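Local structure of putative S41 protease (Bacteroides fragilis NCTC 9343, 3K50) at residues K174-F179 / G190-N195; R214-F219 / A286-S291; V224-L229 / T292-T297; L231-G236 / L296-T301. The protein is of unknown function but, as a putative member of peptidase family S41, probably cleaves peptide bonds hydrolytically. All coordinates share one frame; numbering follows the deposited sequence.

Contact 1. Residues K174-F179 / G190-N195; sequences KPVHRF and GYLMYN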
loop_
_atom_site.group_PDB
_atom_site.type_symbol
_atom_site.label_atom_id
_atom_site.label_comp_id
_atom_site.label_asym_id
_atom_site.label_seq_id
_atom_site.Cartn_x
_atom_site.Cartn_y
_atom_site.Cartn_z
ATOM N N LYS A 174 6.030 -5.401 8.926
ATOM C CA LYS A 174 7.226 -4.786 8.305
ATOM C C LYS A 174 7.061 -4.503 6.785
ATOM O O LYS A 174 6.556 -5.333 6.033
ATOM C CB LYS A 174 8.438 -5.679 8.602
ATOM C CG LYS A 174 8.778 -5.670 10.132
ATOM C CD LYS A 174 9.999 -6.553 10.541
ATOM N N PRO A 175 7.461 -3.307 6.316
ATOM C CA PRO A 175 7.265 -3.042 4.883
ATOM C C PRO A 175 7.959 -3.963 3.863
ATOM O O PRO A 175 7.358 -4.235 2.808
ATOM C CB PRO A 175 7.818 -1.621 4.704
ATOM C CG PRO A 175 7.867 -1.048 6.060
ATOM C CD PRO A 175 8.039 -2.159 7.012
ATOM N N VAL A 176 9.185 -4.410 4.147
ATOM C CA VAL A 176 9.903 -5.315 3.245
ATOM C C VAL A 176 9.298 -6.690 3.468
ATOM O O VAL A 176 9.737 -7.466 4.339
ATOM C CB VAL A 176 11.388 -5.333 3.493
ATOM C CG1 VAL A 176 12.057 -6.385 2.617
ATOM C CG2 VAL A 176 11.994 -3.953 3.225
ATOM N N HIS A 177 8.256 -6.965 2.703
ATOM C CA HIS A 177 7.442 -8.202 2.902
ATOM C C HIS A 177 7.974 -9.442 2.270
ATOM O O HIS A 177 7.908 -10.529 2.850
ATOM C CB HIS A 177 6.029 -7.945 2.394
ATOM C CG HIS A 177 5.084 -9.068 2.652
ATOM N ND1 HIS A 177 4.731 -9.462 3.924
ATOM C CD2 HIS A 177 4.437 -9.895 1.797
ATOM C CE1 HIS A 177 3.887 -10.478 3.830
ATOM N NE2 HIS A 177 3.695 -10.759 2.551
ATOM N N ARG A 178 8.526 -9.312 1.082
ATOM C CA ARG A 178 9.126 -10.466 0.428
ATOM C C ARG A 178 10.206 -9.976 -0.568
ATOM O O ARG A 178 10.032 -8.928 -1.223
ATOM C CB ARG A 178 8.050 -11.287 -0.301
ATOM C CG ARG A 178 8.204 -12.844 -0.225
ATOM C CD ARG A 178 7.943 -13.394 1.196
ATOM N NE ARG A 178 6.598 -13.941 1.529
ATOM C CZ ARG A 178 6.029 -13.927 2.755
ATOM N NH1 ARG A 178 6.527 -13.213 3.781
ATOM N NH2 ARG A 178 4.858 -14.528 2.926
ATOM N N PHE A 179 11.241 -10.813 -0.678
ATOM C CA PHE A 179 12.461 -10.623 -1.468
ATOM C C PHE A 179 12.804 -11.844 -2.287
ATOM O O PHE A 179 12.691 -12.981 -1.800
ATOM C CB PHE A 179 13.636 -10.443 -0.501
ATOM C CG PHE A 179 15.009 -10.424 -1.151
ATOM C CD1 PHE A 179 15.720 -11.606 -1.397
ATOM C CD2 PHE A 179 15.622 -9.205 -1.454
ATOM C CE1 PHE A 179 17.026 -11.586 -1.975
ATOM C CE2 PHE A 179 16.906 -9.171 -2.012
ATOM C CZ PHE A 179 17.606 -10.388 -2.277
ATOM N N GLY A 190 15.290 -8.992 -9.857
ATOM C CA GLY A 190 15.036 -8.666 -8.463
ATOM C C GLY A 190 13.528 -8.537 -8.259
ATOM O O GLY A 190 12.873 -7.856 -9.032
ATOM N N TYR A 191 12.983 -9.188 -7.233
ATOM C CA TYR A 191 11.550 -9.072 -6.927
ATOM C C TYR A 191 11.424 -8.525 -5.494
ATOM O O TYR A 191 11.998 -9.081 -4.546
ATOM C CB TYR A 191 10.814 -10.427 -7.041
ATOM C CG TYR A 191 9.401 -10.370 -6.481
ATOM C CD1 TYR A 191 8.385 -9.757 -7.205
ATOM C CD2 TYR A 191 9.094 -10.905 -5.252
ATOM C CE1 TYR A 191 7.096 -9.683 -6.733
ATOM C CE2 TYR A 191 7.788 -10.808 -4.734
ATOM C CZ TYR A 191 6.814 -10.214 -5.480
ATOM O OH TYR A 191 5.563 -10.089 -5.011
ATOM N N LEU A 192 10.697 -7.442 -5.353
ATOM C CA LEU A 192 10.440 -6.874 -4.052
ATOM C C LEU A 192 8.975 -6.557 -3.827
ATOM O O LEU A 192 8.404 -5.739 -4.526
ATOM C CB LEU A 192 11.248 -5.579 -3.876
ATOM C CG LEU A 192 11.136 -4.762 -2.580
ATOM C CD1 LEU A 192 11.777 -5.523 -1.419
ATOM C CD2 LEU A 192 11.798 -3.442 -2.744
HETATM N N MSE A 193 8.415 -7.179 -2.793
HETATM C CA MSE A 193 7.072 -6.887 -2.296
HETATM C C MSE A 193 7.249 -5.893 -1.116
HETATM O O MSE A 193 7.598 -6.301 -0.019
HETATM C CB MSE A 193 6.356 -8.173 -1.905
HETATM C CG MSE A 193 4.885 -8.056 -1.840
HETATM SE SE MSE A 193 4.049 -6.737 -0.641
HETATM C CE MSE A 193 2.219 -7.015 -1.297
ATOM N N TYR A 194 7.055 -4.592 -1.405
ATOM C CA TYR A 194 7.278 -3.482 -0.464
ATOM C C TYR A 194 5.925 -2.899 -0.153
ATOM O O TYR A 194 5.293 -2.302 -1.024
ATOM C CB TYR A 194 8.167 -2.413 -1.098
ATOM C CG TYR A 194 8.521 -1.232 -0.188
ATOM C CD1 TYR A 194 9.335 -1.401 0.885
ATOM C CD2 TYR A 194 8.108 0.059 -0.492
ATOM C CE1 TYR A 194 9.717 -0.291 1.715
ATOM C CE2 TYR A 194 8.468 1.165 0.302
ATOM C CZ TYR A 194 9.274 0.985 1.387
ATOM O OH TYR A 194 9.640 2.059 2.160
ATOM N N ASN A 195 5.473 -3.045 1.084
ATOM C CA ASN A 195 4.036 -2.792 1.353
ATOM C C ASN A 195 3.641 -1.484 2.006
ATOM O O ASN A 195 2.471 -1.214 2.107
ATOM C CB ASN A 195 3.462 -3.973 2.173
ATOM C CG ASN A 195 1.979 -4.227 1.887
ATOM O OD1 ASN A 195 1.563 -4.215 0.749
ATOM N ND2 ASN A 195 1.192 -4.407 2.929
#
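Pro175 opens the pairing of 174-179 with 190-195, two arms of an antiparallel β hairpin: its carbonyl O accepts Asn195 N at 2.8 Å, and its ring CB rests obliquely against Tyr194 CE1. Val176, the centre of an inverse gamma turn, faces Tyr194 as a non-hydrogen-bonded pair. Its two methyls divide the work, CG2 lying at the edge of the Tyr194 ring near its plane and CG1 meeting Leu192 CD1 at 4.1 Å, where the two side chains cross at about a right angle. His177 and Arg178 then share one partner, Met193, a classic β bulge that shifts the register by one. His177 N reaches Met193 O nearly along the C=O axis (2.9 Å), whereas Arg178 N to the same oxygen is a weak bond. With its CG anti to the backbone N (chi1 -175°), the His177 side chain runs beside that of Met193, a selenomethionine; SE sits 3.8 Å from His177 CB and oblique to the ring, which also stacks with Tyr96. Arg178 bends back so that NH1 lies over one face of the imidazole, toward its rim, and donates to His177 O. Arg178 O takes Met193 N at 2.9 Å, and Phe179 pairs with Leu192. The doubly addressed Met193 oxygen thus absorbs the extra residue, keeping the strands bonded through the bulge, while selenium lies beside the imidazole and the guanidinium turns away over that ring.

Contact 2. Residues R214-F219 / A286-S291; sequences RAFRDF and ANLNLS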
loop_
_atom_site.group_PDB
_atom_site.type_symbol
_atom_site.label_atom_id
_atom_site.label_comp_id
_atom_site.label_asym_id
_atom_site.label_seq_id
_atom_site.Cartn_x
_atom_site.Cartn_y
_atom_site.Cartn_z
ATOM N N ARG A 214 19.241 -3.132 2.826
ATOM C CA ARG A 214 19.865 -4.444 2.897
ATOM C C ARG A 214 19.453 -5.308 1.723
ATOM O O ARG A 214 20.276 -6.041 1.213
ATOM C CB ARG A 214 19.517 -5.114 4.222
ATOM C CG ARG A 214 20.258 -6.442 4.459
ATOM C CD ARG A 214 20.447 -6.797 5.934
ATOM N NE ARG A 214 19.237 -6.612 6.736
ATOM C CZ ARG A 214 18.946 -5.551 7.506
ATOM N NH1 ARG A 214 19.759 -4.489 7.662
ATOM N NH2 ARG A 214 17.797 -5.556 8.149
ATOM N N ALA A 215 18.175 -5.238 1.353
ATOM C CA ALA A 215 17.614 -5.922 0.214
ATOM C C ALA A 215 18.338 -5.449 -1.075
ATOM O O ALA A 215 18.750 -6.266 -1.912
ATOM C CB ALA A 215 16.077 -5.601 0.124
ATOM N N PHE A 216 18.509 -4.127 -1.221
ATOM C CA PHE A 216 19.173 -3.601 -2.433
ATOM C C PHE A 216 20.679 -4.020 -2.500
ATOM O O PHE A 216 21.195 -4.360 -3.564
ATOM C CB PHE A 216 18.927 -2.105 -2.569
ATOM C CG PHE A 216 17.658 -1.771 -3.281
ATOM C CD1 PHE A 216 16.423 -1.945 -2.672
ATOM C CD2 PHE A 216 17.680 -1.349 -4.581
ATOM C CE1 PHE A 216 15.264 -1.713 -3.371
ATOM C CE2 PHE A 216 16.532 -1.039 -5.263
ATOM C CZ PHE A 216 15.316 -1.230 -4.667
ATOM N N ARG A 217 21.367 -4.045 -1.364
ATOM C CA ARG A 217 22.704 -4.549 -1.334
ATOM C C ARG A 217 22.730 -6.017 -1.849
ATOM O O ARG A 217 23.597 -6.371 -2.635
ATOM C CB ARG A 217 23.242 -4.494 0.093
ATOM C CG ARG A 217 24.742 -4.911 0.234
ATOM C CD ARG A 217 25.070 -5.284 1.689
ATOM N NE ARG A 217 24.170 -6.344 2.149
ATOM C CZ ARG A 217 24.200 -6.930 3.343
ATOM N NH1 ARG A 217 25.125 -6.601 4.241
ATOM N NH2 ARG A 217 23.304 -7.883 3.615
ATOM N N ASP A 218 21.790 -6.846 -1.396
ATOM C CA ASP A 218 21.676 -8.252 -1.821
ATOM C C ASP A 218 21.349 -8.323 -3.317
ATOM O O ASP A 218 21.914 -9.146 -4.042
ATOM C CB ASP A 218 20.614 -9.000 -1.002
ATOM C CG ASP A 218 21.026 -9.239 0.466
ATOM O OD1 ASP A 218 22.217 -8.988 0.832
ATOM O OD2 ASP A 218 20.141 -9.677 1.240
ATOM N N PHE A 219 20.503 -7.410 -3.794
ATOM C CA PHE A 219 20.224 -7.375 -5.221
ATOM C C PHE A 219 21.468 -7.081 -6.043
ATOM O O PHE A 219 21.672 -7.721 -7.050
ATOM C CB PHE A 219 19.154 -6.371 -5.578
ATOM C CG PHE A 219 17.763 -6.768 -5.127
ATOM C CD1 PHE A 219 17.296 -8.072 -5.278
ATOM C CD2 PHE A 219 16.919 -5.829 -4.608
ATOM C CE1 PHE A 219 16.025 -8.410 -4.887
ATOM C CE2 PHE A 219 15.622 -6.170 -4.204
ATOM C CZ PHE A 219 15.194 -7.453 -4.326
ATOM N N ALA A 286 22.429 -0.065 -2.136
ATOM C CA ALA A 286 23.105 -0.041 -3.447
ATOM C C ALA A 286 22.177 0.495 -4.510
ATOM O O ALA A 286 20.985 0.253 -4.426
ATOM C CB ALA A 286 23.536 -1.481 -3.845
ATOM N N ASN A 287 22.712 1.264 -5.471
ATOM C CA ASN A 287 21.966 1.703 -6.638
ATOM C C ASN A 287 22.107 0.576 -7.663
ATOM O O ASN A 287 23.237 0.033 -7.852
ATOM C CB ASN A 287 22.508 3.008 -7.234
ATOM C CG ASN A 287 21.948 3.254 -8.620
ATOM O OD1 ASN A 287 22.518 2.811 -9.603
ATOM N ND2 ASN A 287 20.763 3.836 -8.687
ATOM N N LEU A 288 21.011 0.235 -8.350
ATOM C CA LEU A 288 21.041 -0.939 -9.244
ATOM C C LEU A 288 21.250 -0.594 -10.723
ATOM O O LEU A 288 21.422 -1.494 -11.563
ATOM C CB LEU A 288 19.797 -1.831 -9.030
ATOM C CG LEU A 288 19.595 -2.405 -7.608
ATOM C CD1 LEU A 288 18.397 -3.395 -7.609
ATOM C CD2 LEU A 288 20.820 -3.106 -7.010
ATOM N N ASN A 289 21.314 0.701 -11.024
ATOM C CA ASN A 289 21.528 1.164 -12.352
ATOM C C ASN A 289 20.609 0.525 -13.352
ATOM O O ASN A 289 21.071 0.050 -14.393
ATOM C CB ASN A 289 22.979 0.918 -12.754
ATOM C CG ASN A 289 23.373 1.598 -14.068
ATOM O OD1 ASN A 289 22.875 2.638 -14.462
ATOM N ND2 ASN A 289 24.260 0.978 -14.745
ATOM N N LEU A 290 19.312 0.522 -13.072
ATOM C CA LEU A 290 18.362 -0.080 -13.986
ATOM C C LEU A 290 17.842 0.915 -14.995
ATOM O O LEU A 290 17.781 2.093 -14.723
ATOM C CB LEU A 290 17.157 -0.625 -13.207
ATOM C CG LEU A 290 17.339 -1.708 -12.152
ATOM C CD1 LEU A 290 16.160 -1.543 -11.184
ATOM C CD2 LEU A 290 17.454 -3.129 -12.788
ATOM N N SER A 291 17.363 0.407 -16.133
ATOM C CA SER A 291 16.765 1.236 -17.220
ATOM C C SER A 291 15.228 1.053 -17.361
ATOM O O SER A 291 14.552 1.891 -17.933
ATOM C CB SER A 291 17.473 0.864 -18.546
ATOM O OG SER A 291 17.298 -0.552 -18.823
#
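The Phe216 ring meets Leu288 CD1 and Ala286 O obliquely, while over one face, offset toward the rim, stands CD2 of Phe219 from the next turn of the helix. Phe219 in turn takes Leu288 CD1 obliquely, stacks on Phe179, and meets Phe227 edge-to-face. This is helix-on-loop packing in the S41 peptidase region: helix 207-221, which precedes strand 226-230, receives the loop leading into strand 292-297. Leu288 bridges the two phenylalanines. Its CG stands anti to the carbonyl carbon (chi1 -59°), which lays the isobutyl group against both; CD1 lies 3.7 Å from Phe216 CD2, and CD2 is 3.7 Å from the Phe216 carbonyl O. The leucine crosses Phe216 at about a right angle. Ala286 also meets the helix backbone, its CB 3.7 Å from Phe216 O. Both its N and O are buried here without a polar partner, and the two segments are held by van der Waals packing. Polar groups are settled to the sides: Arg217 pairs with Asp218 within the helix, and Asn287 OD1 accepts Asn289 N in an Asx turn, with the donor above the carbonyl plane. Helix 239-249 adds Leu245, Met248 and Leu249 against Phe216. At the loop's closest point to the Phe216 side chain, Ala286 O lies 3.6 Å from Phe216 CB.

Contact 3. Residues V224-L229 / T292-T297; sequences VNEFVL and TVYVLT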
loop_
_atom_site.group_PDB
_atom_site.type_symbol
_atom_site.label_atom_id
_atom_site.label_comp_id
_atom_site.label_asym_id
_atom_site.label_seq_id
_atom_site.Cartn_x
_atom_site.Cartn_y
_atom_site.Cartn_z
ATOM N N VAL A 224 21.441 -8.326 -10.208
ATOM C CA VAL A 224 20.133 -8.029 -10.780
ATOM C C VAL A 224 20.233 -6.984 -11.900
ATOM O O VAL A 224 20.936 -5.970 -11.771
ATOM C CB VAL A 224 19.209 -7.567 -9.614
ATOM C CG1 VAL A 224 18.113 -6.731 -10.091
ATOM C CG2 VAL A 224 18.767 -8.807 -8.857
ATOM N N ASN A 225 19.584 -7.266 -13.016
ATOM C CA ASN A 225 19.541 -6.361 -14.178
ATOM C C ASN A 225 18.105 -6.111 -14.674
ATOM O O ASN A 225 17.916 -5.409 -15.640
ATOM C CB ASN A 225 20.432 -6.856 -15.326
ATOM C CG ASN A 225 20.297 -8.328 -15.581
ATOM O OD1 ASN A 225 19.168 -8.856 -15.744
ATOM N ND2 ASN A 225 21.457 -9.037 -15.622
ATOM N N GLU A 226 17.113 -6.685 -14.002
ATOM C CA GLU A 226 15.695 -6.379 -14.253
ATOM C C GLU A 226 15.046 -6.311 -12.866
ATOM O O GLU A 226 15.587 -6.847 -11.907
ATOM C CB GLU A 226 14.960 -7.415 -15.130
ATOM C CG GLU A 226 15.462 -7.568 -16.552
ATOM C CD GLU A 226 15.152 -6.447 -17.538
ATOM O OE1 GLU A 226 14.229 -5.614 -17.369
ATOM O OE2 GLU A 226 15.809 -6.470 -18.586
ATOM N N PHE A 227 13.880 -5.678 -12.764
ATOM C CA PHE A 227 13.253 -5.486 -11.441
ATOM C C PHE A 227 11.702 -5.418 -11.477
ATOM O O PHE A 227 11.074 -4.735 -12.295
ATOM C CB PHE A 227 13.854 -4.236 -10.781
ATOM C CG PHE A 227 13.728 -4.191 -9.280
ATOM C CD1 PHE A 227 12.534 -3.830 -8.663
ATOM C CD2 PHE A 227 14.821 -4.443 -8.478
ATOM C CE1 PHE A 227 12.424 -3.785 -7.286
ATOM C CE2 PHE A 227 14.726 -4.381 -7.111
ATOM C CZ PHE A 227 13.540 -4.072 -6.500
ATOM N N VAL A 228 11.098 -6.173 -10.565
ATOM C CA VAL A 228 9.661 -6.177 -10.368
ATOM C C VAL A 228 9.397 -5.651 -8.941
ATOM O O VAL A 228 9.743 -6.312 -7.953
ATOM C CB VAL A 228 9.076 -7.563 -10.523
ATOM C CG1 VAL A 228 7.577 -7.534 -10.267
ATOM C CG2 VAL A 228 9.399 -8.120 -11.909
ATOM N N LEU A 229 8.869 -4.436 -8.851
ATOM C CA LEU A 229 8.501 -3.803 -7.579
ATOM C C LEU A 229 6.973 -4.001 -7.358
ATOM O O LEU A 229 6.154 -3.410 -8.062
ATOM C CB LEU A 229 8.867 -2.326 -7.629
ATOM C CG LEU A 229 8.507 -1.410 -6.455
ATOM C CD1 LEU A 229 9.309 -1.705 -5.241
ATOM C CD2 LEU A 229 8.701 0.106 -6.899
ATOM N N THR A 292 14.721 -0.057 -16.832
ATOM C CA THR A 292 13.324 -0.449 -16.841
ATOM C C THR A 292 12.952 -1.019 -15.465
ATOM O O THR A 292 13.781 -1.662 -14.812
ATOM C CB THR A 292 13.076 -1.544 -17.891
ATOM O OG1 THR A 292 13.502 -1.085 -19.164
ATOM C CG2 THR A 292 11.564 -1.922 -17.977
ATOM N N VAL A 293 11.737 -0.734 -15.015
ATOM C CA VAL A 293 11.197 -1.291 -13.770
ATOM C C VAL A 293 9.721 -1.696 -14.056
ATOM O O VAL A 293 9.041 -1.021 -14.791
ATOM C CB VAL A 293 11.358 -0.364 -12.553
ATOM C CG1 VAL A 293 10.623 1.004 -12.772
ATOM C CG2 VAL A 293 10.865 -1.046 -11.313
ATOM N N TYR A 294 9.317 -2.872 -13.598
ATOM C CA TYR A 294 7.919 -3.366 -13.690
ATOM C C TYR A 294 7.350 -3.153 -12.279
ATOM O O TYR A 294 7.954 -3.581 -11.258
ATOM C CB TYR A 294 7.834 -4.827 -14.135
ATOM C CG TYR A 294 8.441 -5.039 -15.508
ATOM C CD1 TYR A 294 9.813 -5.117 -15.675
ATOM C CD2 TYR A 294 7.641 -5.080 -16.655
ATOM C CE1 TYR A 294 10.379 -5.281 -16.944
ATOM C CE2 TYR A 294 8.211 -5.213 -17.928
ATOM C CZ TYR A 294 9.575 -5.288 -18.058
ATOM O OH TYR A 294 10.169 -5.416 -19.294
ATOM N N VAL A 295 6.223 -2.448 -12.227
ATOM C CA VAL A 295 5.540 -2.090 -10.992
ATOM C C VAL A 295 4.154 -2.742 -11.011
ATOM O O VAL A 295 3.388 -2.580 -11.972
ATOM C CB VAL A 295 5.470 -0.552 -10.803
ATOM C CG1 VAL A 295 4.728 -0.193 -9.460
ATOM C CG2 VAL A 295 6.883 0.053 -10.800
ATOM N N LEU A 296 3.913 -3.596 -10.018
ATOM C CA LEU A 296 2.622 -4.288 -9.858
ATOM C C LEU A 296 1.660 -3.457 -9.005
ATOM O O LEU A 296 1.993 -3.071 -7.870
ATOM C CB LEU A 296 2.860 -5.668 -9.251
ATOM C CG LEU A 296 3.963 -6.531 -9.861
ATOM C CD1 LEU A 296 4.015 -7.940 -9.249
ATOM C CD2 LEU A 296 3.792 -6.625 -11.380
ATOM N N THR A 297 0.479 -3.192 -9.554
ATOM C CA THR A 297 -0.494 -2.233 -8.973
ATOM C C THR A 297 -1.919 -2.733 -8.861
ATOM O O THR A 297 -2.281 -3.666 -9.543
ATOM C CB THR A 297 -0.536 -0.910 -9.862
ATOM O OG1 THR A 297 -1.025 -1.189 -11.187
ATOM C CG2 THR A 297 0.838 -0.300 -9.995
HETATM O O HOH W 1 16.746 -2.541 -16.762
HETATM O O HOH W 2 12.753 -5.458 -19.598
HETATM O O HOH W 3 13.200 -4.339 -15.081
#
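Phe227, Leu229, Tyr294 and Leu296 exchange the backbone bonds that join strands 226-230 and 292-297, parallel neighbours in the mixed sheet of the S41 peptidase region, in the α/β manner of the ClpP/crotonase clan. Tyr294 N donates to Phe227 O at 2.9 Å and Tyr294 O receives Leu229 N at 2.7 Å, while Leu229 O takes Leu296 N. The intervening CA-H groups of Val228 and Val295 also point at carbonyl oxygens. Apolar side chains sort onto two faces. On one, Val228 CG1 lies 3.7 Å from Leu296 CD1, their side chains slanting across each other, and helix 388-398 packs over them through Leu389, Ala393 and Met397. On the other, Phe227 and Val293 run side by side, with Val293 CG2, anti to its own N while CG1 sits between N and the carbonyl carbon, 4.2 Å from Phe227 CD1; Leu229 CD2 meets Val295 CG2 farther along. Water takes over where the strands begin. One molecule links Asn225 O to Thr292 N. Another donates to Glu226 OE1 and Thr292 O and accepts from Phe227 N, replacing a direct strand bond. Glu226 OE1 also lies in plane at the Tyr294 ring edge, its carboxylate turned 53° from the ring, while OE2 forms a salt bridge with Lys187. A third water, 2.7 Å from Glu226 OE1, stands 2.6 Å from Tyr294 OH.

Contact 4. Residues L231-G236 / L296-T301; sequences LRYNTG and LTTNAT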
loop_
_atom_site.group_PDB
_atom_site.type_symbol
_atom_site.label_atom_id
_atom_site.label_comp_id
_atom_site.label_asym_id
_atom_site.label_seq_id
_atom_site.Cartn_x
_atom_site.Cartn_y
_atom_site.Cartn_z
ATOM N N LEU A 231 3.874 -3.248 -5.526
ATOM C CA LEU A 231 3.209 -2.257 -4.692
ATOM C C LEU A 231 1.690 -2.498 -4.663
ATOM O O LEU A 231 0.881 -1.629 -4.356
ATOM C CB LEU A 231 3.480 -0.886 -5.289
ATOM C CG LEU A 231 4.920 -0.430 -5.411
ATOM C CD1 LEU A 231 5.033 1.034 -6.020
ATOM C CD2 LEU A 231 5.646 -0.542 -4.054
ATOM N N ARG A 232 1.271 -3.702 -4.962
ATOM C CA ARG A 232 -0.157 -3.913 -5.140
ATOM C C ARG A 232 -1.098 -3.541 -3.998
ATOM O O ARG A 232 -2.271 -3.233 -4.267
ATOM C CB ARG A 232 -0.447 -5.361 -5.595
ATOM C CG ARG A 232 -0.399 -6.402 -4.511
ATOM C CD ARG A 232 -0.665 -7.762 -5.115
ATOM N NE ARG A 232 0.503 -8.285 -5.806
ATOM C CZ ARG A 232 0.539 -9.396 -6.549
ATOM N NH1 ARG A 232 -0.570 -10.092 -6.814
ATOM N NH2 ARG A 232 1.704 -9.772 -7.093
ATOM N N TYR A 233 -0.640 -3.656 -2.762
ATOM C CA TYR A 233 -1.447 -3.355 -1.626
ATOM C C TYR A 233 -0.839 -2.214 -0.849
ATOM O O TYR A 233 -1.228 -1.989 0.287
ATOM C CB TYR A 233 -1.588 -4.599 -0.681
ATOM C CG TYR A 233 -2.167 -5.820 -1.291
ATOM C CD1 TYR A 233 -3.236 -5.737 -2.208
ATOM C CD2 TYR A 233 -1.742 -7.118 -0.874
ATOM C CE1 TYR A 233 -3.724 -6.849 -2.777
ATOM C CE2 TYR A 233 -2.302 -8.251 -1.419
ATOM C CZ TYR A 233 -3.285 -8.103 -2.370
ATOM O OH TYR A 233 -3.812 -9.230 -2.968
ATOM N N ASN A 234 0.054 -1.457 -1.469
ATOM C CA ASN A 234 0.752 -0.347 -0.802
ATOM C C ASN A 234 -0.045 0.980 -0.826
ATOM O O ASN A 234 -0.183 1.638 -1.862
ATOM C CB ASN A 234 2.126 -0.176 -1.437
ATOM C CG ASN A 234 3.036 0.722 -0.618
ATOM O OD1 ASN A 234 2.595 1.763 -0.116
ATOM N ND2 ASN A 234 4.329 0.352 -0.527
ATOM N N THR A 235 -0.575 1.370 0.339
ATOM C CA THR A 235 -1.477 2.526 0.453
ATOM C C THR A 235 -0.714 3.846 0.682
ATOM O O THR A 235 -1.315 4.909 0.894
ATOM C CB THR A 235 -2.510 2.310 1.582
ATOM O OG1 THR A 235 -1.851 2.372 2.839
ATOM C CG2 THR A 235 -3.264 0.969 1.451
ATOM N N GLY A 236 0.612 3.756 0.721
ATOM C CA GLY A 236 1.469 4.932 0.711
ATOM C C GLY A 236 2.281 5.129 1.957
ATOM O O GLY A 236 2.699 4.149 2.633
ATOM N N LEU A 296 3.913 -3.596 -10.018
ATOM C CA LEU A 296 2.622 -4.288 -9.858
ATOM C C LEU A 296 1.660 -3.457 -9.005
ATOM O O LEU A 296 1.993 -3.071 -7.870
ATOM C CB LEU A 296 2.860 -5.668 -9.251
ATOM C CG LEU A 296 3.963 -6.531 -9.861
ATOM C CD1 LEU A 296 4.015 -7.940 -9.249
ATOM C CD2 LEU A 296 3.792 -6.625 -11.380
ATOM N N THR A 297 0.479 -3.192 -9.554
ATOM C CA THR A 297 -0.494 -2.233 -8.973
ATOM C C THR A 297 -1.919 -2.733 -8.861
ATOM O O THR A 297 -2.281 -3.666 -9.543
ATOM C CB THR A 297 -0.536 -0.910 -9.862
ATOM O OG1 THR A 297 -1.025 -1.189 -11.187
ATOM C CG2 THR A 297 0.838 -0.300 -9.995
ATOM N N THR A 298 -2.684 -2.164 -7.919
ATOM C CA THR A 298 -4.122 -2.360 -7.854
ATOM C C THR A 298 -4.707 -1.023 -7.449
ATOM O O THR A 298 -3.971 -0.025 -7.274
ATOM C CB THR A 298 -4.601 -3.454 -6.866
ATOM O OG1 THR A 298 -4.339 -3.053 -5.512
ATOM C CG2 THR A 298 -3.972 -4.843 -7.194
ATOM N N ASN A 299 -6.028 -0.984 -7.329
ATOM C CA ASN A 299 -6.718 0.187 -6.831
ATOM C C ASN A 299 -6.213 0.571 -5.436
ATOM O O ASN A 299 -6.382 1.692 -5.035
ATOM C CB ASN A 299 -8.236 -0.021 -6.743
ATOM C CG ASN A 299 -8.951 -0.249 -8.097
ATOM O OD1 ASN A 299 -10.147 -0.536 -8.046
ATOM N ND2 ASN A 299 -8.267 -0.141 -9.282
ATOM N N ALA A 300 -5.641 -0.345 -4.659
ATOM C CA ALA A 300 -5.112 0.027 -3.361
ATOM C C ALA A 300 -3.824 0.850 -3.425
ATOM O O ALA A 300 -3.475 1.475 -2.443
ATOM C CB ALA A 300 -4.841 -1.242 -2.497
ATOM N N THR A 301 -3.090 0.801 -4.537
ATOM C CA THR A 301 -1.782 1.430 -4.698
ATOM C C THR A 301 -1.995 2.916 -4.691
ATOM O O THR A 301 -2.637 3.455 -5.585
ATOM C CB THR A 301 -1.145 0.986 -6.019
ATOM O OG1 THR A 301 -1.067 -0.424 -6.019
ATOM C CG2 THR A 301 0.256 1.566 -6.203
#
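Leu231 O and Thr301 OG1 mark the tight side of this contact between the loop 231-236 and the end of strand 292-297 with the turn after it. Thr301 OG1 donates to Leu231 O at 2.8 Å from above the carbonyl plane, while Asn234 N reaches that oxygen from the opposite face; the same hydroxyl accepts Thr298 N of its own type I β turn, linking that turn to its like at 231-234. Thr298 OG1, placed between its N and carbonyl carbon (chi1 67°), accepts Ala300 N in an ST turn and points at Arg232 O; the modelled 2.4 Å from Thr298 OG1 to Arg232 O is doubtfully short. Leu231 N makes only a weak bond to Leu296 O. Arg232 runs alongside Leu296, NH2 3.7 Å from Leu296 CD1, and its CG covers the centre of one Tyr233 ring face. Salt bridges to Asp230, Glu372 and Glu387 hold the guanidinium. The looser side belongs to Ala300 and exposed Thr235, whose CG2 approaches Ala300 O at 3.9 Å; Tyr233 borders a bound glycerol. The two loops follow neighbouring strands 226-230 and 292-297 and lead into helices 239-249 and 304-312, with Leu389 of helix 388-398 against Arg232.

Contacts 1, 3 and 4 reach one six-stranded mixed sheet, with neighbouring centres 12 to 14 Å apart. Contact 1 forms its hairpin edge and passes to contact 3 through backbone bonds between strands 187-194 and 226-230. Contact 3 shares Leu296 and Thr297 with contact 4, which lies where strands 226-230 and 292-297 end. Contact 2 packs helix 207-221 near the start of those strands; its centre is about 22 Å from that of contact 4, and the two do not touch. Along the chain contact 1 closes first, whereas contacts 2 and 3 interleave. In contacts 2 to 4, segments 60 to 67 residues apart are gathered, beside the hairpin of contact 1, into one probable S41 peptidase core.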